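Side-chain contacts in FACT-Spt16 (Cicer arietinum, PDB 5CE6), which is a subunit of the FACT histone chaperone complex and has an N-terminal domain, with a metallopeptidase M24-like portion, that probably binds histones H3-H4: residues T71-W76 with N189-L194; K34-H39 with D46-S51. One frame throughout, in Å; residues are numbered along the deposited sequence. Where two conformers were deposited one is given.

Interaction 1: residues T71-W76 with N189-L194; sequences TALFLW and NGFSAL
Leu73 and Phe191 cross at about a right angle, methyl branches against the outer carbons of the phenyl ring, and Trp76 and Leu194 repeat the scheme with ring and leucine exchanged between the two helices. Leu73 can be followed outward. Its CB points toward the 189-194 helix but stays 4.6 Å from Phe191 CE1. CG, set opposite the backbone N (chi1 -179°), closes to 4.1 Å from that same CE1. Beyond it the side chain forks: CD1 lies 3.8 Å from Phe191 CE1, whereas CD2 comes to 3.5 Å from CE1 and 3.6 Å from Phe191 CZ. Both methyls therefore converge on one corner of the phenyl ring, and the approach of CD2 is oblique to it. Phe191 starts out pointing past the other helix, and it is the outer end of its ring that closes the distance.

The two helices, 69-78 and 188-196, belong to the N-terminal lobe, where a six-stranded mixed sheet carries helices. Helix 69-78 follows strand 53-58, whose Val56 touches Leu73, and helix 188-196 follows strand 183-186, at one edge of the sheet. With the closest CA atoms, those of Leu73 and Phe191, 8.0 Å apart, side chains do all the bridging.

Three residues further along each helix, Trp76 swings its indole across (chi1 -175°) so that the benzo end leads. Its CZ3 and CH2 reach Leu194 CD2, the CZ3 contact being 3.7 Å, while CH2 also lies 3.8 Å from Leu194 CG. No hydrogen bond crosses between the helices. The indole also makes a cation-pi contact with Arg32 and meets Phe195 edge-to-face.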
loop_
_atom_site.group_PDB
_atom_site.type_symbol
_atom_site.label_atom_id
_atom_site.label_comp_id
_atom_site.label_asym_id
_atom_site.label_seq_id
_atom_site.Cartn_x
_atom_site.Cartn_y
_atom_site.Cartn_z
ATOM N N THR A 71 -7.507 9.885 -0.646
ATOM C CA THR A 71 -8.507 8.888 -1.014
ATOM C C THR A 71 -8.674 7.880 0.117
ATOM O O THR A 71 -9.789 7.508 0.483
ATOM C CB THR A 71 -8.129 8.172 -2.312
ATOM O OG1 THR A 71 -8.218 9.104 -3.400
ATOM C CG2 THR A 71 -9.078 7.008 -2.580
ATOM N N ALA A 72 -7.553 7.468 0.689
ATOM C CA ALA A 72 -7.584 6.543 1.814
ATOM C C ALA A 72 -8.399 7.073 2.994
ATOM O O ALA A 72 -9.126 6.315 3.638
ATOM C CB ALA A 72 -6.167 6.191 2.245
ATOM N N LEU A 73 -8.290 8.368 3.283
ATOM C CA LEU A 73 -9.081 8.948 4.367
ATOM C C LEU A 73 -10.579 8.848 4.091
ATOM O O LEU A 73 -11.348 8.456 4.972
ATOM C CB LEU A 73 -8.679 10.398 4.653
ATOM C CG LEU A 73 -9.472 11.027 5.798
ATOM C CD1 LEU A 73 -9.236 10.281 7.101
ATOM C CD2 LEU A 73 -9.162 12.511 5.956
ATOM N N PHE A 74 -10.998 9.216 2.878
ATOM C CA PHE A 74 -12.399 9.055 2.501
ATOM C C PHE A 74 -12.878 7.611 2.620
ATOM O O PHE A 74 -13.957 7.367 3.138
ATOM C CB PHE A 74 -12.666 9.572 1.086
ATOM C CG PHE A 74 -12.824 11.058 0.998
ATOM C CD1 PHE A 74 -14.045 11.655 1.295
ATOM C CD2 PHE A 74 -11.776 11.853 0.577
ATOM C CE1 PHE A 74 -14.207 13.030 1.199
ATOM C CE2 PHE A 74 -11.927 13.233 0.468
ATOM C CZ PHE A 74 -13.140 13.822 0.778
ATOM N N LEU A 75 -12.080 6.660 2.132
ATOM C CA LEU A 75 -12.422 5.243 2.255
ATOM C C LEU A 75 -12.491 4.803 3.717
ATOM O O LEU A 75 -13.390 4.055 4.120
ATOM C CB LEU A 75 -11.393 4.386 1.489
ATOM C CG LEU A 75 -11.537 4.461 -0.034
ATOM C CD1 LEU A 75 -10.317 3.874 -0.724
ATOM C CD2 LEU A 75 -12.782 3.715 -0.474
ATOM N N TRP A 76 -11.532 5.265 4.512
ATOM C CA TRP A 76 -11.455 4.900 5.918
ATOM C C TRP A 76 -12.657 5.443 6.672
ATOM O O TRP A 76 -13.314 4.728 7.434
ATOM C CB TRP A 76 -10.157 5.459 6.510
ATOM C CG TRP A 76 -9.878 5.071 7.933
ATOM C CD1 TRP A 76 -9.485 3.842 8.392
ATOM C CD2 TRP A 76 -9.920 5.932 9.075
ATOM N NE1 TRP A 76 -9.303 3.885 9.755
ATOM C CE2 TRP A 76 -9.556 5.160 10.197
ATOM C CE3 TRP A 76 -10.234 7.285 9.256
ATOM C CZ2 TRP A 76 -9.509 5.696 11.486
ATOM C CZ3 TRP A 76 -10.175 7.816 10.527
ATOM C CH2 TRP A 76 -9.823 7.023 11.629
ATOM N N ASN A 189 2.159 12.524 8.241
ATOM C CA ASN A 189 2.601 11.685 9.344
ATOM C C ASN A 189 1.493 11.462 10.360
ATOM O O ASN A 189 1.497 10.471 11.093
ATOM C CB ASN A 189 3.834 12.286 10.024
ATOM C CG ASN A 189 5.056 12.279 9.125
ATOM O OD1 ASN A 189 5.136 11.499 8.181
ATOM N ND2 ASN A 189 6.017 13.150 9.418
ATOM N N GLY A 190 0.540 12.385 10.407
ATOM C CA GLY A 190 -0.586 12.219 11.304
ATOM C C GLY A 190 -1.487 11.118 10.785
ATOM O O GLY A 190 -1.871 10.208 11.524
ATOM N N PHE A 191 -1.836 11.207 9.506
ATOM C CA PHE A 191 -2.649 10.167 8.884
ATOM C C PHE A 191 -1.961 8.801 8.912
ATOM O O PHE A 191 -2.615 7.780 9.136
ATOM C CB PHE A 191 -3.026 10.565 7.459
ATOM C CG PHE A 191 -4.064 11.639 7.400
ATOM C CD1 PHE A 191 -5.307 11.444 7.992
ATOM C CD2 PHE A 191 -3.802 12.845 6.773
ATOM C CE1 PHE A 191 -6.280 12.432 7.947
ATOM C CE2 PHE A 191 -4.766 13.842 6.724
ATOM C CZ PHE A 191 -6.008 13.632 7.309
ATOM N N SER A 192 -0.646 8.791 8.702
ATOM C CA SER A 192 0.136 7.550 8.765
ATOM C C SER A 192 0.007 6.861 10.123
ATOM O O SER A 192 -0.205 5.648 10.200
ATOM C CB SER A 192 1.608 7.826 8.450
ATOM O OG SER A 192 2.399 6.668 8.666
ATOM N N ALA A 193 0.124 7.643 11.192
ATOM C CA ALA A 193 -0.046 7.121 12.544
ATOM C C ALA A 193 -1.481 6.638 12.751
ATOM O O ALA A 193 -1.720 5.582 13.329
ATOM C CB ALA A 193 0.314 8.189 13.572
ATOM N N LEU A 194 -2.438 7.426 12.269
ATOM C CA LEU A 194 -3.846 7.090 12.395
ATOM C C LEU A 194 -4.200 5.771 11.714
ATOM O O LEU A 194 -4.953 4.962 12.265
ATOM C CB LEU A 194 -4.701 8.220 11.804
ATOM C CG LEU A 194 -6.203 8.128 12.022
ATOM C CD1 LEU A 194 -6.540 8.166 13.506
ATOM C CD2 LEU A 194 -6.876 9.286 11.300
#

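Interaction 2: residues K34-H39 with D46-S51; sequences KAFYSH and DLWGSS
The Trp48 indole meets His39 at its edge, and Phe36 approaches its benzo end obliquely. At the pyrrole edge, Trp48 NE1 donates to His39 ND1 at 2.9 Å with an N-H...N angle of 157°. Each nitrogen sits nearly in the plane of the other's ring, so the bond uses the in-plane position of ND1, although the planes of the His39 ring and the indole's five-membered ring stand at 82°. Because ND1 accepts, a neutral His39 would be expected to carry its proton on NE2. The imidazole is swung toward the loop by a first torsion that sets CG opposite the backbone N (chi1 -166°). Its edge meets a second partner too, Leu47 CD1, 3.7 Å from His39 CE1.

At the benzo end, Trp48 CH2 sits at the edge of the Phe36 ring, 3.6 Å from Phe36 CE1. The three rings form an aromatic cluster.

Just after Trp48 the backbone reverses in a type I' turn to Ser51, closed by Ser51 N on Trp48 O at 3.0 Å.

The loop thus folds back on helix 26-42 before entering strand 53-58, whose Ile54 touches both Phe36 and Trp48. Phe191 of helix 188-196 packs edge-to-face with Trp48, while Phe89 of strand 85-89 does so with Phe36.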
loop_
_atom_site.group_PDB
_atom_site.type_symbol
_atom_site.label_atom_id
_atom_site.label_comp_id
_atom_site.label_asym_id
_atom_site.label_seq_id
_atom_site.Cartn_x
_atom_site.Cartn_y
_atom_site.Cartn_z
ATOM N N LYS A 34 -14.221 9.974 15.662
ATOM C CA LYS A 34 -13.774 10.177 17.034
ATOM C C LYS A 34 -12.284 9.881 17.164
ATOM O O LYS A 34 -11.535 10.660 17.756
ATOM C CB LYS A 34 -14.573 9.278 17.979
ATOM C CG LYS A 34 -14.526 9.691 19.440
ATOM C CD LYS A 34 -15.925 9.647 20.047
ATOM C CE LYS A 34 -16.701 8.432 19.551
ATOM N NZ LYS A 34 -18.153 8.513 19.876
ATOM N N ALA A 35 -11.866 8.755 16.594
ATOM C CA ALA A 35 -10.462 8.357 16.615
ATOM C C ALA A 35 -9.586 9.434 15.988
ATOM O O ALA A 35 -8.548 9.797 16.540
ATOM C CB ALA A 35 -10.270 7.030 15.897
ATOM N N PHE A 36 -10.026 9.944 14.839
ATOM C CA PHE A 36 -9.342 11.030 14.139
ATOM C C PHE A 36 -9.247 12.296 15.014
ATOM O O PHE A 36 -8.150 12.806 15.247
ATOM C CB PHE A 36 -10.079 11.316 12.814
ATOM C CG PHE A 36 -9.537 12.489 12.034
ATOM C CD1 PHE A 36 -8.192 12.826 12.074
ATOM C CD2 PHE A 36 -10.393 13.259 11.258
ATOM C CE1 PHE A 36 -7.707 13.906 11.349
ATOM C CE2 PHE A 36 -9.916 14.337 10.527
ATOM C CZ PHE A 36 -8.575 14.662 10.573
ATOM N N TYR A 37 -10.380 12.813 15.486
ATOM C CA TYR A 37 -10.352 14.033 16.297
ATOM C C TYR A 37 -9.537 13.879 17.588
ATOM O O TYR A 37 -8.852 14.814 18.011
ATOM C CB TYR A 37 -11.768 14.539 16.602
ATOM C CG TYR A 37 -12.281 15.493 15.554
ATOM C CD1 TYR A 37 -12.547 15.057 14.265
ATOM C CD2 TYR A 37 -12.474 16.830 15.851
ATOM C CE1 TYR A 37 -13.006 15.931 13.291
ATOM C CE2 TYR A 37 -12.941 17.719 14.885
ATOM C CZ TYR A 37 -13.197 17.257 13.609
ATOM O OH TYR A 37 -13.657 18.123 12.643
ATOM N N SER A 38 -9.605 12.700 18.197
ATOM C CA SER A 38 -8.819 12.413 19.395
ATOM C C SER A 38 -7.322 12.450 19.111
ATOM O O SER A 38 -6.558 13.096 19.833
ATOM C CB SER A 38 -9.199 11.047 19.964
ATOM O OG SER A 38 -10.468 11.106 20.590
ATOM N N HIS A 39 -6.920 11.759 18.049
ATOM C CA HIS A 39 -5.511 11.631 17.682
ATOM C C HIS A 39 -4.979 13.002 17.292
ATOM O O HIS A 39 -3.879 13.401 17.696
ATOM C CB HIS A 39 -5.365 10.643 16.525
ATOM C CG HIS A 39 -3.962 10.183 16.289
ATOM N ND1 HIS A 39 -3.030 10.948 15.618
ATOM C CD2 HIS A 39 -3.334 9.027 16.612
ATOM C CE1 HIS A 39 -1.888 10.288 15.548
ATOM N NE2 HIS A 39 -2.045 9.117 16.147
ATOM N N ASP A 46 2.965 17.402 17.471
ATOM C CA ASP A 46 3.963 16.386 17.165
ATOM C C ASP A 46 3.773 15.742 15.794
ATOM O O ASP A 46 4.744 15.481 15.084
ATOM C CB ASP A 46 3.939 15.314 18.258
ATOM C CG ASP A 46 5.281 14.636 18.442
ATOM O OD1 ASP A 46 6.299 15.176 17.955
ATOM O OD2 ASP A 46 5.317 13.567 19.088
ATOM N N LEU A 47 2.522 15.491 15.425
ATOM C CA LEU A 47 2.215 14.756 14.206
ATOM C C LEU A 47 1.303 15.535 13.263
ATOM O O LEU A 47 1.262 15.257 12.066
ATOM C CB LEU A 47 1.555 13.423 14.551
ATOM C CG LEU A 47 2.438 12.412 15.280
ATOM C CD1 LEU A 47 1.687 11.119 15.471
ATOM C CD2 LEU A 47 3.715 12.183 14.495
ATOM N N TRP A 48 0.563 16.496 13.804
ATOM C CA TRP A 48 -0.433 17.206 12.998
ATOM C C TRP A 48 -0.066 18.658 12.712
ATOM O O TRP A 48 -0.940 19.482 12.446
ATOM C CB TRP A 48 -1.815 17.111 13.648
ATOM C CG TRP A 48 -2.321 15.708 13.717
ATOM C CD1 TRP A 48 -2.261 14.870 14.791
ATOM C CD2 TRP A 48 -2.950 14.963 12.662
ATOM N NE1 TRP A 48 -2.817 13.654 14.474
ATOM C CE2 TRP A 48 -3.254 13.686 13.174
ATOM C CE3 TRP A 48 -3.285 15.253 11.332
ATOM C CZ2 TRP A 48 -3.879 12.698 12.408
ATOM C CZ3 TRP A 48 -3.905 14.269 10.569
ATOM C CH2 TRP A 48 -4.200 13.011 11.111
ATOM N N GLY A 49 1.232 18.953 12.763
ATOM C CA GLY A 49 1.758 20.262 12.404
ATOM C C GLY A 49 1.095 21.464 13.050
ATOM O O GLY A 49 1.005 22.526 12.428
ATOM N N SER A 50 0.639 21.300 14.292
ATOM C CA SER A 50 -0.044 22.361 15.043
ATOM C C SER A 50 -1.286 22.914 14.340
ATOM O O SER A 50 -1.643 24.086 14.516
ATOM C CB SER A 50 0.921 23.505 15.376
ATOM O OG SER A 50 1.882 23.102 16.333
ATOM N N SER A 51 -1.940 22.077 13.544
ATOM C CA SER A 51 -3.050 22.539 12.712
ATOM C C SER A 51 -4.356 22.762 13.475
ATOM O O SER A 51 -4.724 21.977 14.351
ATOM C CB SER A 51 -3.284 21.583 11.541
ATOM O OG SER A 51 -3.429 20.248 11.992
#

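Interactions 1 and 2 lie about 11 Å apart, centre to centre, and meet at helix 188-196, which carries one segment of interaction 1 and is packed against by both segments of interaction 2. Interaction 1 is a buried helix-helix contact, about 12 Å from the chain's centre, and is wholly apolar. Interaction 2 is partly buried, about 22 Å out, and joins a helix to the loop just after it, adding one polar bond to its aromatic packing. They touch directly: Trp48 CZ2 lies 3.3 Å from Gly190 C, and Ala193 CB is 3.6 Å from His39 NE2. Leu194, which faces helix 69-78 in interaction 1, also contacts both Phe36 and His39.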